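Local coordinates for variant surface glycoprotein MITAT 1.1 (Trypanosoma brucei brucei, PDB 5LY9) that forms a dense coat on the parasite surface and, by being one of many antigenically distinct variants, lets the trypanosome evade the host immune response, at residues E31-I42 / A257-N266; I323-R331 / E345-I356. One frame throughout, in Å; residues are numbered along the deposited sequence.

Contact 1 of 2, residues E31-I42 / A257-N266; sequences EGQEVISNIQKI and AKAKDLAYTN. Unlike the reference sequence in segment 31-42: Glu31 (reference Lys). With NAG (2-acetamido-2-deoxy-beta-D-glucopyranose), chain C.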
loop_
_atom_site.group_PDB
_atom_site.type_symbol
_atom_site.label_atom_id
_atom_site.label_comp_id
_atom_site.label_asym_id
_atom_site.label_seq_id
_atom_site.Cartn_x
_atom_site.Cartn_y
_atom_site.Cartn_z
ATOM N N GLU A 31 -0.529 8.912 -4.037
ATOM C CA GLU A 31 0.943 9.136 -4.127
ATOM C C GLU A 31 1.624 7.975 -4.884
ATOM O O GLU A 31 2.481 8.189 -5.737
ATOM C CB GLU A 31 1.530 9.278 -2.760
ATOM C CG GLU A 31 2.882 9.951 -2.772
ATOM C CD GLU A 31 2.781 11.436 -3.115
ATOM O OE1 GLU A 31 1.909 12.179 -2.517
ATOM O OE2 GLU A 31 3.627 11.902 -3.949
ATOM N N GLY A 32 1.181 6.772 -4.604
ATOM C CA GLY A 32 1.650 5.609 -5.374
ATOM C C GLY A 32 1.386 5.694 -6.851
ATOM O O GLY A 32 2.244 5.361 -7.679
ATOM N N GLN A 33 0.176 6.126 -7.202
ATOM C CA GLN A 33 -0.154 6.313 -8.578
ATOM C C GLN A 33 0.689 7.356 -9.252
ATOM O O GLN A 33 1.060 7.180 -10.425
ATOM C CB GLN A 33 -1.651 6.644 -8.782
ATOM C CG GLN A 33 -2.584 5.473 -8.406
ATOM C CD GLN A 33 -4.061 5.822 -8.400
ATOM O OE1 GLN A 33 -4.419 6.924 -8.004
ATOM N NE2 GLN A 33 -4.892 4.942 -8.894
ATOM N N GLU A 34 1.004 8.428 -8.553
ATOM C CA GLU A 34 1.861 9.489 -9.094
ATOM C C GLU A 34 3.302 8.993 -9.209
ATOM O O GLU A 34 3.963 9.328 -10.183
ATOM C CB GLU A 34 1.799 10.728 -8.210
ATOM C CG GLU A 34 0.491 11.512 -8.461
ATOM C CD GLU A 34 0.390 11.900 -9.939
ATOM O OE1 GLU A 34 1.351 12.537 -10.500
ATOM O OE2 GLU A 34 -0.586 11.434 -10.584
ATOM N N VAL A 35 3.764 8.188 -8.253
ATOM C CA VAL A 35 5.088 7.598 -8.390
ATOM C C VAL A 35 5.140 6.740 -9.652
ATOM O O VAL A 35 6.072 6.877 -10.470
ATOM C CB VAL A 35 5.437 6.735 -7.184
ATOM C CG1 VAL A 35 6.636 5.885 -7.504
ATOM C CG2 VAL A 35 5.655 7.590 -5.936
ATOM N N ILE A 36 4.139 5.883 -9.869
ATOM C CA ILE A 36 4.129 5.013 -11.027
ATOM C C ILE A 36 4.004 5.836 -12.333
ATOM O O ILE A 36 4.700 5.593 -13.318
ATOM C CB ILE A 36 3.035 3.960 -10.936
ATOM C CG1 ILE A 36 3.283 2.997 -9.789
ATOM C CG2 ILE A 36 2.966 3.212 -12.215
ATOM C CD1 ILE A 36 2.060 2.169 -9.364
ATOM N N SER A 37 3.130 6.869 -12.295
ATOM C CA SER A 37 3.003 7.750 -13.397
ATOM C C SER A 37 4.343 8.389 -13.797
ATOM O O SER A 37 4.672 8.438 -14.967
ATOM C CB SER A 37 1.964 8.831 -13.110
ATOM O OG SER A 37 1.883 9.720 -14.182
ATOM N N ASN A 38 5.084 8.871 -12.828
ATOM C CA ASN A 38 6.432 9.413 -13.077
ATOM C C ASN A 38 7.394 8.394 -13.690
ATOM O O ASN A 38 8.109 8.695 -14.661
ATOM C CB ASN A 38 7.059 10.005 -11.821
ATOM C CG ASN A 38 6.519 11.381 -11.468
ATOM O OD1 ASN A 38 5.681 11.968 -12.187
ATOM N ND2 ASN A 38 7.037 11.921 -10.399
ATOM N N ILE A 39 7.358 7.193 -13.159
ATOM C CA ILE A 39 8.155 6.088 -13.752
ATOM C C ILE A 39 7.783 5.847 -15.208
ATOM O O ILE A 39 8.633 5.683 -16.087
ATOM C CB ILE A 39 7.970 4.807 -12.897
ATOM C CG1 ILE A 39 8.713 4.973 -11.560
ATOM C CG2 ILE A 39 8.513 3.576 -13.634
ATOM C CD1 ILE A 39 8.354 3.974 -10.466
ATOM N N GLN A 40 6.492 5.802 -15.452
ATOM C CA GLN A 40 5.943 5.731 -16.816
ATOM C C GLN A 40 6.332 6.809 -17.753
ATOM O O GLN A 40 6.626 6.501 -18.913
ATOM C CB GLN A 40 4.439 5.543 -16.867
ATOM C CG GLN A 40 3.947 4.237 -16.227
ATOM C CD GLN A 40 2.429 4.263 -16.130
ATOM O OE1 GLN A 40 1.849 5.209 -15.562
ATOM N NE2 GLN A 40 1.776 3.252 -16.704
ATOM N N LYS A 41 6.306 8.047 -17.276
ATOM C CA LYS A 41 6.687 9.175 -18.097
ATOM C C LYS A 41 8.159 9.052 -18.498
ATOM O O LYS A 41 8.523 9.434 -19.606
ATOM C CB LYS A 41 6.495 10.470 -17.320
ATOM C CG LYS A 41 5.021 10.795 -17.156
ATOM C CD LYS A 41 4.865 12.106 -16.390
ATOM C CE LYS A 41 3.378 12.400 -16.202
ATOM N NZ LYS A 41 3.208 13.574 -15.333
ATOM N N ILE A 42 9.006 8.582 -17.583
ATOM C CA ILE A 42 10.431 8.417 -17.890
ATOM C C ILE A 42 10.644 7.252 -18.822
ATOM O O ILE A 42 11.516 7.340 -19.750
ATOM C CB ILE A 42 11.278 8.323 -16.606
ATOM C CG1 ILE A 42 11.144 9.610 -15.776
ATOM C CG2 ILE A 42 12.755 8.213 -16.882
ATOM C CD1 ILE A 42 11.700 9.426 -14.401
ATOM N N ALA A 257 7.154 7.852 1.034
ATOM C CA ALA A 257 7.744 8.146 -0.308
ATOM C C ALA A 257 6.782 9.049 -1.085
ATOM O O ALA A 257 5.581 8.831 -1.061
ATOM C CB ALA A 257 7.960 6.856 -1.098
ATOM N N LYS A 258 7.344 9.983 -1.827
ATOM C CA LYS A 258 6.619 10.922 -2.626
ATOM C C LYS A 258 7.069 10.855 -4.058
ATOM O O LYS A 258 8.258 10.624 -4.365
ATOM C CB LYS A 258 6.879 12.330 -2.148
ATOM C CG LYS A 258 6.755 12.649 -0.634
ATOM C CD LYS A 258 5.345 12.721 -0.182
ATOM C CE LYS A 258 5.301 12.870 1.330
ATOM N NZ LYS A 258 3.882 13.018 1.788
ATOM N N ALA A 259 6.139 11.105 -4.950
ATOM C CA ALA A 259 6.414 11.123 -6.354
ATOM C C ALA A 259 7.467 12.146 -6.740
ATOM O O ALA A 259 8.286 11.913 -7.664
ATOM C CB ALA A 259 5.112 11.371 -7.116
ATOM N N LYS A 260 7.514 13.250 -6.021
ATOM C CA LYS A 260 8.545 14.246 -6.214
ATOM C C LYS A 260 9.940 13.892 -5.722
ATOM O O LYS A 260 10.850 14.671 -5.963
ATOM C CB LYS A 260 8.122 15.583 -5.565
ATOM C CG LYS A 260 8.230 15.587 -4.089
ATOM C CD LYS A 260 7.600 16.821 -3.412
ATOM C CE LYS A 260 7.456 16.476 -1.951
ATOM N NZ LYS A 260 8.821 16.311 -1.403
ATOM N N ASP A 261 10.132 12.720 -5.103
ATOM C CA ASP A 261 11.412 12.328 -4.570
ATOM C C ASP A 261 12.395 12.098 -5.725
ATOM O O ASP A 261 12.002 11.771 -6.833
ATOM C CB ASP A 261 11.336 11.053 -3.688
ATOM C CG ASP A 261 10.630 11.280 -2.338
ATOM O OD1 ASP A 261 10.380 12.434 -1.986
ATOM O OD2 ASP A 261 10.381 10.257 -1.656
ATOM N N LEU A 262 13.655 12.184 -5.372
ATOM C CA LEU A 262 14.790 11.928 -6.280
ATOM C C LEU A 262 14.655 10.640 -7.064
ATOM O O LEU A 262 14.847 10.634 -8.313
ATOM C CB LEU A 262 16.124 11.892 -5.447
ATOM C CG LEU A 262 16.492 13.259 -4.852
ATOM C CD1 LEU A 262 17.717 13.143 -3.943
ATOM C CD2 LEU A 262 16.652 14.299 -5.956
ATOM N N ALA A 263 14.226 9.583 -6.393
ATOM C CA ALA A 263 14.080 8.291 -7.045
ATOM C C ALA A 263 13.141 8.278 -8.250
ATOM O O ALA A 263 13.279 7.413 -9.103
ATOM C CB ALA A 263 13.666 7.191 -6.005
ATOM N N TYR A 264 12.177 9.179 -8.301
ATOM C CA TYR A 264 11.086 9.129 -9.247
ATOM C C TYR A 264 10.953 10.377 -10.099
ATOM O O TYR A 264 9.955 10.522 -10.785
ATOM C CB TYR A 264 9.728 8.859 -8.511
ATOM C CG TYR A 264 9.861 7.788 -7.452
ATOM C CD1 TYR A 264 10.241 6.487 -7.774
ATOM C CD2 TYR A 264 9.614 8.083 -6.089
ATOM C CE1 TYR A 264 10.406 5.549 -6.771
ATOM C CE2 TYR A 264 9.727 7.140 -5.109
ATOM C CZ TYR A 264 10.137 5.844 -5.427
ATOM O OH TYR A 264 10.312 4.886 -4.477
ATOM N N THR A 265 12.034 11.180 -10.164
ATOM C CA THR A 265 12.033 12.403 -10.938
ATOM C C THR A 265 13.326 12.524 -11.672
ATOM O O THR A 265 14.307 11.848 -11.340
ATOM C CB THR A 265 11.900 13.647 -10.007
ATOM O OG1 THR A 265 12.803 13.533 -8.917
ATOM C CG2 THR A 265 10.508 13.731 -9.428
ATOM N N ASN A 266 13.315 13.344 -12.701
ATOM C CA ASN A 266 14.526 13.685 -13.425
ATOM C C ASN A 266 15.523 14.424 -12.561
ATOM O O ASN A 266 15.179 15.196 -11.662
ATOM C CB ASN A 266 14.152 14.518 -14.644
ATOM C CG ASN A 266 13.459 13.702 -15.766
ATOM O OD1 ASN A 266 13.917 12.603 -16.190
ATOM N ND2 ASN A 266 12.407 14.276 -16.312
HETATM C C1 NAG C . 11.688 13.692 -17.406
HETATM C C2 NAG C . 10.172 13.731 -17.301
HETATM C C3 NAG C . 9.509 13.301 -18.562
HETATM C C4 NAG C . 10.056 14.179 -19.696
HETATM C C5 NAG C . 11.573 14.071 -19.750
HETATM C C6 NAG C . 12.254 14.960 -20.800
HETATM C C7 NAG C . 9.200 13.358 -15.092
HETATM C C8 NAG C . 8.769 12.388 -14.025
HETATM N N2 NAG C . 9.731 12.863 -16.215
HETATM O O3 NAG C . 8.106 13.502 -18.453
HETATM O O4 NAG C . 9.516 13.659 -20.907
HETATM O O5 NAG C . 12.088 14.496 -18.514
HETATM O O6 NAG C . 11.758 16.303 -20.686
HETATM O O7 NAG C . 9.096 14.552 -14.930
HETATM O O HOH W 1 1.692 11.958 0.308
HETATM O O HOH W 2 4.913 14.217 -4.551
#
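Val35 of the helical segment 31-42 comes within 4.3 Å of Ala259, CA to CA, where the loop 257-266 makes a type I turn from Lys258 to Asp261 against the helix; from there the loop follows the helix toward Ile42. Glu31 serves the start of this turn. Its CG lies anti to the backbone N (chi1 -161°) and the chain bends at chi2, which brings OE2 to the amide of Ala259. The bond, Ala259 N to Glu31 OE2, is 2.8 Å long and nearly straight, using the anti side of the carboxylate. One water links Glu31 OE1 to Lys258 NZ, an ammonium that also forms a salt bridge with Glu256, and a second joins OE2 to the amide of Lys260. The turn is braced from within as well, since Asp261 OD2 accepts the amide of Lys258.

Val35 divides its two methyls between neighbours. CG2 rests on the backbone of Ala259, while CG1 sits almost centrally over one face of the Tyr264 ring, 3.6 Å from its centroid, a CH-pi contact. Ala263 CB covers the opposite face, so the ring is held between two methyl groups. One turn further on, Asn38 ND2 gives weak, bent bonds to two loop carbonyls, Ala259 O at 3.0 Å and Tyr264 O at 3.3 Å.

Asn266 ND2 is covalently joined to C1 of an N-acetylglucosamine whose acetamide methyl C8 lies 3.6 Å from Asn38 CG, and Ile42 CG1 approaches N2 of the same sugar. Here a loop is laid along the long helix 24-55 of the A-type variant surface glycoprotein fold, ending in an N-glycosylation site whose first sugar packs on that helix.

Contact 2 of 2, residues I323-R331 / E345-I356; sequences IIPAGIAGR and ELGDILSNYEMI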
loop_
_atom_site.group_PDB
_atom_site.type_symbol
_atom_site.label_atom_id
_atom_site.label_comp_id
_atom_site.label_asym_id
_atom_site.label_seq_id
_atom_site.Cartn_x
_atom_site.Cartn_y
_atom_site.Cartn_z
ATOM N N ILE A 323 8.061 12.835 -36.658
ATOM C CA ILE A 323 6.763 12.319 -37.014
ATOM C C ILE A 323 6.780 10.813 -37.218
ATOM O O ILE A 323 7.643 10.284 -37.895
ATOM C CB ILE A 323 6.236 12.965 -38.330
ATOM C CG1 ILE A 323 6.029 14.438 -38.126
ATOM C CG2 ILE A 323 4.930 12.294 -38.795
ATOM C CD1 ILE A 323 4.749 14.720 -37.421
ATOM N N ILE A 324 5.837 10.137 -36.595
ATOM C CA ILE A 324 5.625 8.736 -36.832
ATOM C C ILE A 324 4.469 8.603 -37.809
ATOM O O ILE A 324 3.341 8.972 -37.503
ATOM C CB ILE A 324 5.247 7.995 -35.508
ATOM C CG1 ILE A 324 6.260 8.319 -34.405
ATOM C CG2 ILE A 324 5.144 6.517 -35.788
ATOM C CD1 ILE A 324 7.704 8.113 -34.814
ATOM N N PRO A 325 4.736 8.065 -38.971
ATOM C CA PRO A 325 3.724 8.000 -40.012
ATOM C C PRO A 325 2.661 6.991 -39.741
ATOM O O PRO A 325 2.895 5.996 -39.044
ATOM C CB PRO A 325 4.486 7.593 -41.260
ATOM C CG PRO A 325 5.800 7.202 -40.842
ATOM C CD PRO A 325 6.079 7.733 -39.467
ATOM N N ALA A 326 1.481 7.256 -40.310
ATOM C CA ALA A 326 0.434 6.277 -40.332
ATOM C C ALA A 326 0.987 5.025 -40.999
ATOM O O ALA A 326 1.825 5.097 -41.892
ATOM C CB ALA A 326 -0.736 6.815 -41.123
ATOM N N GLY A 327 0.603 3.871 -40.486
ATOM C CA GLY A 327 1.127 2.579 -40.959
ATOM C C GLY A 327 2.141 1.891 -40.032
ATOM O O GLY A 327 2.238 0.698 -40.055
ATOM N N ILE A 328 2.893 2.634 -39.229
ATOM C CA ILE A 328 3.788 2.052 -38.237
ATOM C C ILE A 328 2.902 1.511 -37.101
ATOM O O ILE A 328 2.044 2.210 -36.613
ATOM C CB ILE A 328 4.775 3.114 -37.695
ATOM C CG1 ILE A 328 5.759 3.569 -38.778
ATOM C CG2 ILE A 328 5.527 2.614 -36.487
ATOM C CD1 ILE A 328 6.755 2.494 -39.224
ATOM N N ALA A 329 3.119 0.261 -36.706
ATOM C CA ALA A 329 2.395 -0.350 -35.609
ATOM C C ALA A 329 0.856 -0.257 -35.760
ATOM O O ALA A 329 0.119 -0.152 -34.778
ATOM C CB ALA A 329 2.859 0.249 -34.288
ATOM N N GLY A 330 0.383 -0.314 -36.994
ATOM C CA GLY A 330 -1.069 -0.256 -37.286
ATOM C C GLY A 330 -1.704 1.098 -37.000
ATOM O O GLY A 330 -2.918 1.182 -36.931
ATOM N N ARG A 331 -0.890 2.143 -36.807
ATOM C CA ARG A 331 -1.423 3.449 -36.473
ATOM C C ARG A 331 -2.140 4.026 -37.667
ATOM O O ARG A 331 -1.664 3.936 -38.769
ATOM C CB ARG A 331 -0.330 4.388 -35.934
ATOM C CG ARG A 331 0.251 3.855 -34.634
ATOM C CD ARG A 331 1.475 4.635 -34.185
ATOM N NE ARG A 331 1.033 5.980 -33.803
ATOM C CZ ARG A 331 0.492 6.324 -32.601
ATOM N NH1 ARG A 331 0.357 5.437 -31.612
ATOM N NH2 ARG A 331 0.042 7.565 -32.396
ATOM N N GLU A 345 1.549 1.974 -26.543
ATOM C CA GLU A 345 1.747 2.478 -27.913
ATOM C C GLU A 345 3.178 2.690 -28.300
ATOM O O GLU A 345 3.572 2.332 -29.407
ATOM C CB GLU A 345 1.044 3.816 -28.140
ATOM C CG GLU A 345 -0.465 3.664 -28.115
ATOM C CD GLU A 345 -1.226 4.977 -28.341
ATOM O OE1 GLU A 345 -0.621 5.973 -28.841
ATOM O OE2 GLU A 345 -2.469 5.008 -27.939
ATOM N N LEU A 346 3.946 3.290 -27.399
ATOM C CA LEU A 346 5.350 3.588 -27.708
ATOM C C LEU A 346 6.160 2.325 -27.854
ATOM O O LEU A 346 6.986 2.211 -28.723
ATOM C CB LEU A 346 5.954 4.486 -26.642
ATOM C CG LEU A 346 5.397 5.900 -26.773
ATOM C CD1 LEU A 346 5.697 6.642 -25.486
ATOM C CD2 LEU A 346 5.966 6.711 -27.979
ATOM N N GLY A 347 5.906 1.348 -26.972
ATOM C CA GLY A 347 6.482 0.010 -27.104
ATOM C C GLY A 347 6.223 -0.651 -28.463
ATOM O O GLY A 347 7.138 -1.245 -29.056
ATOM N N ASP A 348 5.012 -0.565 -28.962
ATOM C CA ASP A 348 4.682 -1.080 -30.288
ATOM C C ASP A 348 5.500 -0.345 -31.395
ATOM O O ASP A 348 6.036 -0.974 -32.335
ATOM C CB ASP A 348 3.204 -0.817 -30.632
ATOM C CG ASP A 348 2.230 -1.750 -29.948
ATOM O OD1 ASP A 348 2.599 -2.672 -29.192
ATOM O OD2 ASP A 348 0.989 -1.498 -30.187
ATOM N N ILE A 349 5.573 0.993 -31.305
ATOM C CA ILE A 349 6.300 1.740 -32.310
ATOM C C ILE A 349 7.805 1.350 -32.301
ATOM O O ILE A 349 8.410 1.153 -33.361
ATOM C CB ILE A 349 6.133 3.266 -32.092
ATOM C CG1 ILE A 349 4.671 3.702 -32.430
ATOM C CG2 ILE A 349 7.070 4.045 -32.964
ATOM C CD1 ILE A 349 4.260 4.987 -31.737
ATOM N N LEU A 350 8.389 1.272 -31.130
ATOM C CA LEU A 350 9.778 0.842 -31.025
ATOM C C LEU A 350 9.970 -0.553 -31.594
ATOM O O LEU A 350 10.952 -0.777 -32.337
ATOM C CB LEU A 350 10.331 0.921 -29.649
ATOM C CG LEU A 350 11.804 0.527 -29.503
ATOM C CD1 LEU A 350 12.665 1.437 -30.422
ATOM C CD2 LEU A 350 12.225 0.664 -28.061
ATOM N N SER A 351 9.064 -1.451 -31.275
ATOM C CA SER A 351 9.176 -2.812 -31.819
ATOM C C SER A 351 9.221 -2.829 -33.350
ATOM O O SER A 351 10.023 -3.529 -33.945
ATOM C CB SER A 351 8.038 -3.650 -31.302
ATOM O OG SER A 351 8.016 -3.694 -29.871
ATOM N N ASN A 352 8.326 -2.062 -33.958
ATOM C CA ASN A 352 8.210 -1.991 -35.405
ATOM C C ASN A 352 9.509 -1.382 -35.971
ATOM O O ASN A 352 10.060 -1.894 -36.950
ATOM C CB ASN A 352 6.994 -1.156 -35.772
ATOM C CG ASN A 352 6.517 -1.406 -37.172
ATOM O OD1 ASN A 352 5.378 -1.125 -37.520
ATOM N ND2 ASN A 352 7.415 -1.876 -38.010
ATOM N N TYR A 353 10.006 -0.313 -35.362
ATOM C CA TYR A 353 11.253 0.304 -35.926
ATOM C C TYR A 353 12.478 -0.519 -35.695
ATOM O O TYR A 353 13.347 -0.394 -36.526
ATOM C CB TYR A 353 11.525 1.747 -35.458
ATOM C CG TYR A 353 10.741 2.760 -36.216
ATOM C CD1 TYR A 353 11.022 3.042 -37.553
ATOM C CD2 TYR A 353 9.705 3.449 -35.619
ATOM C CE1 TYR A 353 10.277 3.975 -38.242
ATOM C CE2 TYR A 353 8.927 4.339 -36.312
ATOM C CZ TYR A 353 9.245 4.640 -37.619
ATOM O OH TYR A 353 8.511 5.587 -38.280
ATOM N N GLU A 354 12.594 -1.294 -34.619
ATOM C CA GLU A 354 13.737 -2.228 -34.469
ATOM C C GLU A 354 13.733 -3.306 -35.652
ATOM O O GLU A 354 14.816 -3.786 -36.123
ATOM C CB GLU A 354 13.791 -2.920 -33.117
ATOM C CG GLU A 354 14.128 -2.076 -31.850
ATOM C CD GLU A 354 14.110 -2.876 -30.470
ATOM O OE1 GLU A 354 13.711 -4.087 -30.403
ATOM O OE2 GLU A 354 14.464 -2.247 -29.395
ATOM N N MET A 355 12.560 -3.723 -36.096
ATOM C CA MET A 355 12.457 -4.670 -37.180
ATOM C C MET A 355 12.911 -3.983 -38.447
ATOM O O MET A 355 13.735 -4.519 -39.196
ATOM C CB MET A 355 11.016 -5.185 -37.389
ATOM C CG MET A 355 10.952 -6.332 -38.391
ATOM S SD MET A 355 9.289 -7.018 -38.473
ATOM C CE MET A 355 8.382 -5.664 -39.059
ATOM N N ILE A 356 12.403 -2.793 -38.672
ATOM C CA ILE A 356 12.736 -1.999 -39.847
ATOM C C ILE A 356 14.218 -1.725 -39.910
ATOM O O ILE A 356 14.828 -1.817 -41.016
ATOM C CB ILE A 356 11.946 -0.689 -39.887
ATOM C CG1 ILE A 356 10.491 -0.964 -40.239
ATOM C CG2 ILE A 356 12.587 0.290 -40.897
ATOM C CD1 ILE A 356 9.545 0.192 -39.987
HETATM O O HOH W 3 3.950 -1.999 -39.726
HETATM O O HOH W 4 0.094 0.397 -31.974
HETATM O O HOH W 5 1.404 2.790 -31.370
HETATM O O HOH W 6 -1.479 7.962 -30.186
#
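A type II beta turn, Pro325 to Ile328, leads the loop that follows the short strand 323-324 onto helix 343-367, close to the dimer interface of this A-type variant surface glycoprotein. Ile328 is the main apolar element. Its CD1 lies 3.7 Å from Tyr353 CZ and also 3.7 Å from Ile356 CD1, while CG2 meets Ile349 CG2; Ile328 runs roughly perpendicular to Tyr353. Pro325 CD approaches the same tyrosine at OH.

The next residue is secured through its backbone: Ala329 N donates to Asn352 OD1 over 2.8 Å, and the N-H lies in the plane of the side-chain carbonyl and points at one of its lone pairs. A water that donates to Gly327 O also donates to Asn352 OD1. Ala329 CB packs against Asp348 CB, and the carboxylate of this aspartate forms a salt bridge with Arg74 of the second subunit.

At the other end of the loop, Arg331 passes its CD over Ile349 CD1 and bends at chi3 (68°) toward Glu345. The resulting salt bridge, Arg331 NH1 to Glu345 OE1, is 3.0 Å long; OE1 lies in the guanidinium plane, whereas NH1 stands above the carboxylate plane.

Overall arrangement
Both contacts show the same principle: each loop has one backbone N-H held by a side-chain oxygen of the helix, with methyl packing beside it. Contact 2 follows contact 1 in the sequence; their centres lie 27 Å apart, and their nearest atoms, about 7 Å apart, do not touch. Helix 24-55 relates them, supplying residues 31-42 to contact 1 and, further on, Ile51 and Lys55, which touch Ile349 and Tyr353 of contact 2. The glycan on Asn266 begins in contact 1, and its sugars come to about 11 Å from the Ile324 side chain. The second subunit is reached from helix 31-42 through Gln40, which bonds to its Lys84 and Glu81, and from contact 2 through Asp348.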